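Local structure of spermidine N(1)-acetyltransferase (Vibrio cholerae serotype O1, 7KWJ) at residues R12-F17 with K65-L70; R105-S110 with C137-E142. The protein catalyses acetyl transfer from acetyl-CoA to the primary amino groups of spermidine and also acts on spermine, thereby protecting the bacterium against polyamine toxicity. The protein carries 10 engineered substitutions. One frame throughout, in Å; residues are numbered along the deposited sequence.

Contact 1 (R12-F17 with K65-L70)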
# COMPACT_ATOMS: atom_id res chain seq x y z
N ARG B 12 2.40 -22.69 12.06
CA ARG B 12 3.40 -21.80 12.62
C ARG B 12 3.97 -22.32 13.94
O ARG B 12 5.17 -22.20 14.20
CB ARG B 12 2.81 -20.40 12.83
CG ARG B 12 2.73 -19.55 11.58
CD ARG B 12 2.30 -18.12 11.92
NE ARG B 12 2.24 -17.28 10.73
CZ ARG B 12 1.18 -17.17 9.93
NH1 ARG B 12 1.22 -16.37 8.88
NH2 ARG B 12 0.07 -17.86 10.18
N GLY B 13 3.11 -22.89 14.78
CA GLY B 13 3.54 -23.31 16.11
C GLY B 13 4.62 -24.36 16.11
O GLY B 13 5.29 -24.55 17.13
N ASP B 14 4.81 -25.06 14.99
CA ASP B 14 5.80 -26.14 14.91
C ASP B 14 7.11 -25.69 14.28
O ASP B 14 8.03 -26.50 14.18
CB ASP B 14 5.23 -27.31 14.11
CG ASP B 14 3.87 -27.76 14.62
OD1 ASP B 14 2.85 -27.19 14.18
OD2 ASP B 14 3.83 -28.68 15.45
N LEU B 15 7.22 -24.43 13.86
CA LEU B 15 8.41 -23.99 13.13
C LEU B 15 9.65 -24.08 14.01
O LEU B 15 10.73 -24.44 13.52
CB LEU B 15 8.21 -22.57 12.62
CG LEU B 15 7.11 -22.39 11.57
CD1 LEU B 15 6.95 -20.92 11.22
CD2 LEU B 15 7.41 -23.21 10.32
N ARG B 16 9.52 -23.76 15.30
CA ARG B 16 10.68 -23.84 16.18
C ARG B 16 11.21 -25.27 16.27
O ARG B 16 12.43 -25.49 16.25
CB ARG B 16 10.31 -23.32 17.57
CG ARG B 16 11.49 -23.23 18.54
CD ARG B 16 12.52 -22.20 18.10
NE ARG B 16 11.98 -20.84 18.05
CZ ARG B 16 12.67 -19.77 17.68
NH1 ARG B 16 13.95 -19.89 17.33
NH2 ARG B 16 12.09 -18.58 17.67
N PHE B 17 10.31 -26.25 16.35
CA PHE B 17 10.74 -27.65 16.33
C PHE B 17 11.44 -27.99 15.02
O PHE B 17 12.49 -28.64 15.02
CB PHE B 17 9.54 -28.57 16.56
CG PHE B 17 9.83 -30.02 16.30
CD1 PHE B 17 10.41 -30.81 17.28
CD2 PHE B 17 9.53 -30.60 15.08
CE1 PHE B 17 10.68 -32.15 17.05
CE2 PHE B 17 9.79 -31.93 14.84
CZ PHE B 17 10.37 -32.71 15.82
N LYS B 65 1.34 -36.81 20.77
CA LYS B 65 1.64 -35.58 20.04
C LYS B 65 3.11 -35.17 20.21
O LYS B 65 3.43 -33.99 20.35
CB LYS B 65 0.71 -34.44 20.47
CG LYS B 65 -0.75 -34.69 20.11
CD LYS B 65 -1.63 -33.50 20.49
CE LYS B 65 -3.07 -33.73 20.08
NZ LYS B 65 -3.95 -32.58 20.45
N ASN B 66 4.00 -36.16 20.20
CA ASN B 66 5.44 -35.91 20.17
C ASN B 66 5.87 -35.83 18.71
O ASN B 66 5.92 -36.85 18.02
CB ASN B 66 6.20 -37.01 20.91
CG ASN B 66 5.71 -37.21 22.33
OD1 ASN B 66 4.95 -38.13 22.61
ND2 ASN B 66 6.14 -36.34 23.24
N LEU B 67 6.17 -34.62 18.25
CA LEU B 67 6.52 -34.42 16.85
C LEU B 67 7.72 -35.28 16.46
O LEU B 67 8.83 -35.07 16.97
CB LEU B 67 6.81 -32.94 16.58
CG LEU B 67 5.73 -31.97 17.05
CD1 LEU B 67 5.98 -30.57 16.52
CD2 LEU B 67 4.33 -32.45 16.66
N ILE B 68 7.51 -36.24 15.57
CA ILE B 68 8.57 -37.17 15.19
C ILE B 68 9.44 -36.57 14.09
O ILE B 68 10.66 -36.47 14.23
CB ILE B 68 7.96 -38.52 14.75
CG1 ILE B 68 7.20 -39.18 15.90
CG2 ILE B 68 9.05 -39.45 14.23
CD1 ILE B 68 8.06 -39.53 17.11
N GLY B 69 8.82 -36.17 12.99
CA GLY B 69 9.56 -35.64 11.86
C GLY B 69 8.66 -34.84 10.94
O GLY B 69 7.63 -34.31 11.36
N LEU B 70 9.06 -34.76 9.68
CA LEU B 70 8.36 -33.96 8.68
C LEU B 70 8.34 -34.70 7.36
O LEU B 70 9.32 -35.34 6.97
CB LEU B 70 9.04 -32.60 8.51
CG LEU B 70 8.39 -31.61 7.53
CD1 LEU B 70 7.20 -30.91 8.16
CD2 LEU B 70 9.42 -30.60 7.04
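In the N-terminal half of the GNAT acetyltransferase fold, the start of helix 15-22 packs on strand 67-77 just after the turn that joins it to strand 56-61, and the evidence for this is the meeting of Phe17 and Asp14 with Leu67. The backbones stay well apart, with Phe17 CA 8.0 Å from Leu67 CA, and no hydrogen bond joins the segments, so side chains make the contact. Its main element is a CH-pi interaction: Leu67 CB sits over one face of the Phe17 ring, 3.7 Å from the centroid and 16° off the ring normal. Leu67 CB lies slightly toward the rim, nearest Phe17 CE2 at 3.6 Å. Farther along the leucine, CD1 stays on the same face and reaches Phe17 CD2 at 3.8 Å. Phe17 achieves this by holding CG anti to its backbone N (chi1 169°), which swings the ring from the helix toward the strand, and the two side chains pass each other in opposite directions. The backbone of Ile68 meets the ring differently, its carbonyl O lying near the ring plane at the edge.

Asp14 approaches the same leucine across its branch, roughly at right angles. Its carboxylate is not paired with the strand; Asp14 OD1 instead forms a salt bridge with Arg8, tying this turn back to strand 6-9. Leu67 also touches Val59 and Glu61 of strand 56-61. The carboxylate end of the aspartate, on its OD2 side, lies against a leucine methyl, with Asp14 CG 4.0 Å from Leu67 CD1.

Contact 2 (R105-S110 with C137-E142)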
# COMPACT_ATOMS: atom_id res chain seq x y z
N ARG B 105 2.49 -43.68 4.15
CA ARG B 105 1.40 -42.77 4.48
C ARG B 105 1.38 -41.57 3.54
O ARG B 105 0.30 -41.12 3.13
CB ARG B 105 1.54 -42.30 5.93
CG ARG B 105 0.26 -41.74 6.53
CD ARG B 105 -0.71 -42.84 6.90
NE ARG B 105 -0.16 -43.73 7.92
CZ ARG B 105 -0.18 -43.49 9.23
NH1 ARG B 105 -0.74 -42.38 9.70
NH2 ARG B 105 0.35 -44.36 10.07
N ALA B 106 2.55 -41.05 3.18
CA ALA B 106 2.62 -39.96 2.22
C ALA B 106 2.15 -40.41 0.84
O ALA B 106 1.39 -39.70 0.18
CB ALA B 106 4.04 -39.41 2.15
N LEU B 107 2.59 -41.58 0.40
CA LEU B 107 2.16 -42.09 -0.90
C LEU B 107 0.65 -42.30 -0.93
O LEU B 107 0.00 -42.08 -1.96
CB LEU B 107 2.89 -43.40 -1.22
CG LEU B 107 4.40 -43.29 -1.44
CD1 LEU B 107 5.01 -44.67 -1.58
CD2 LEU B 107 4.71 -42.43 -2.66
N ASP B 108 0.07 -42.72 0.20
CA ASP B 108 -1.38 -42.90 0.26
C ASP B 108 -2.10 -41.58 0.05
O ASP B 108 -3.07 -41.49 -0.71
CB ASP B 108 -1.78 -43.53 1.59
CG ASP B 108 -3.19 -44.09 1.58
OD1 ASP B 108 -3.43 -45.10 0.89
OD2 ASP B 108 -4.07 -43.50 2.25
N TYR B 109 -1.63 -40.52 0.72
CA TYR B 109 -2.22 -39.20 0.54
C TYR B 109 -2.01 -38.70 -0.88
O TYR B 109 -2.89 -38.05 -1.46
CB TYR B 109 -1.63 -38.22 1.55
CG TYR B 109 -1.98 -36.77 1.29
CD1 TYR B 109 -3.18 -36.23 1.75
CD2 TYR B 109 -1.12 -35.95 0.58
CE1 TYR B 109 -3.50 -34.91 1.51
CE2 TYR B 109 -1.43 -34.62 0.34
CZ TYR B 109 -2.62 -34.11 0.81
OH TYR B 109 -2.94 -32.79 0.57
N SER B 110 -0.85 -39.00 -1.47
CA SER B 110 -0.56 -38.51 -2.81
C SER B 110 -1.45 -39.18 -3.85
O SER B 110 -1.91 -38.53 -4.79
CB SER B 110 0.92 -38.75 -3.15
OG SER B 110 1.76 -38.12 -2.21
N CYS B 137 9.92 -49.65 -0.25
CA CYS B 137 8.63 -48.97 -0.23
C CYS B 137 8.02 -48.81 -1.62
O CYS B 137 6.98 -48.16 -1.74
CB CYS B 137 8.77 -47.60 0.43
SG CYS B 137 9.16 -47.68 2.19
N GLY B 138 8.65 -49.36 -2.65
CA GLY B 138 8.10 -49.35 -4.00
C GLY B 138 8.78 -48.41 -4.96
O GLY B 138 8.50 -48.46 -6.16
N PHE B 139 9.68 -47.55 -4.48
CA PHE B 139 10.37 -46.63 -5.37
C PHE B 139 11.37 -47.39 -6.24
O PHE B 139 11.97 -48.38 -5.82
CB PHE B 139 11.10 -45.55 -4.56
CG PHE B 139 10.18 -44.53 -3.95
CD1 PHE B 139 9.58 -44.77 -2.73
CD2 PHE B 139 9.91 -43.34 -4.61
CE1 PHE B 139 8.73 -43.83 -2.16
CE2 PHE B 139 9.07 -42.40 -4.05
CZ PHE B 139 8.48 -42.65 -2.83
N VAL B 140 11.53 -46.91 -7.47
CA VAL B 140 12.44 -47.50 -8.44
C VAL B 140 13.34 -46.40 -8.99
O VAL B 140 12.89 -45.27 -9.18
CB VAL B 140 11.69 -48.21 -9.58
CG1 VAL B 140 12.65 -48.62 -10.69
CG2 VAL B 140 10.93 -49.41 -9.05
N GLU B 141 14.60 -46.74 -9.23
CA GLU B 141 15.55 -45.77 -9.76
C GLU B 141 15.22 -45.44 -11.21
O GLU B 141 14.99 -46.34 -12.03
CB GLU B 141 16.98 -46.31 -9.65
CG GLU B 141 18.01 -45.49 -10.41
CD GLU B 141 19.42 -46.00 -10.21
OE1 GLU B 141 19.63 -46.81 -9.28
OE2 GLU B 141 20.31 -45.59 -10.97
N GLU B 142 15.20 -44.15 -11.53
CA GLU B 142 15.04 -43.68 -12.89
C GLU B 142 16.18 -42.78 -13.34
O GLU B 142 16.21 -42.37 -14.51
CB GLU B 142 13.71 -42.92 -13.04
CG GLU B 142 13.52 -41.78 -12.06
CD GLU B 142 12.19 -41.07 -12.24
OE1 GLU B 142 11.47 -41.39 -13.21
OE2 GLU B 142 11.86 -40.19 -11.42
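The carbonyl O of Ala106 is gripped twice from the next helical turn: Ser110 N donates the regular helix bond at 2.9 Å, and Ser110 OG adds a second bond, also 2.9 Å from Ala106 O. The hydroxyl approaches above the carbonyl plane, 44° out of it, with a C=O...OG angle of 133°. The serine hydroxyl thus serves its own helix, while the contact with 137-142 is apolar.

Leu107 and Phe139 carry that contact, their side chains coming from opposite directions. The leucine fork meets one end of the ring, with Leu107 CD2 3.8 Å from Phe139 CZ and Leu107 CD1 3.9 Å from Phe139 CE1. For Phe139, CG anti to the carbonyl carbon (chi1 -73°) brings the ring's far end near the helix. Leu107 CD1 also lies 4.0 Å from Cys137 O. Ile163 of strand 155-164 touches both partners.

Between Cys137 and Phe139, Gly138 has a positive phi and ends helix 128-136 in a Schellman motif. Phe139 also lies beside Tyr134, the probable proton donor. The contact packs the link from helix 128-136 to the start of strand 140-148 on helix 98-113, which grows out of Gln94 to Ala99, the acetyl-CoA-binding Q/R-x-x-G-x-G/A motif of GNAT enzymes.

From the N terminus, contact 1 closes first: between 12-17 and 65-70 the chain runs through helix 39-47 and strand 56-61, an excursion that includes the polyamine-binding residues Glu33, Glu41 and His49 to Asp52. Contact 2 opens only later, and its shorter excursion from 105-110 to 137-142 takes in strand 118-124 and helix 128-136. The two are therefore in series and neither enclose nor cross each other. The centres of contacts 1 and 2 lie about 23 Å apart, on opposite sides of the chain's centre. Contact 1 ties helix 15-22 to strand 67-77; contact 2 ties helix 98-113 to the link just before strand 140-148, an edge strand of the same mixed sheet within this chain.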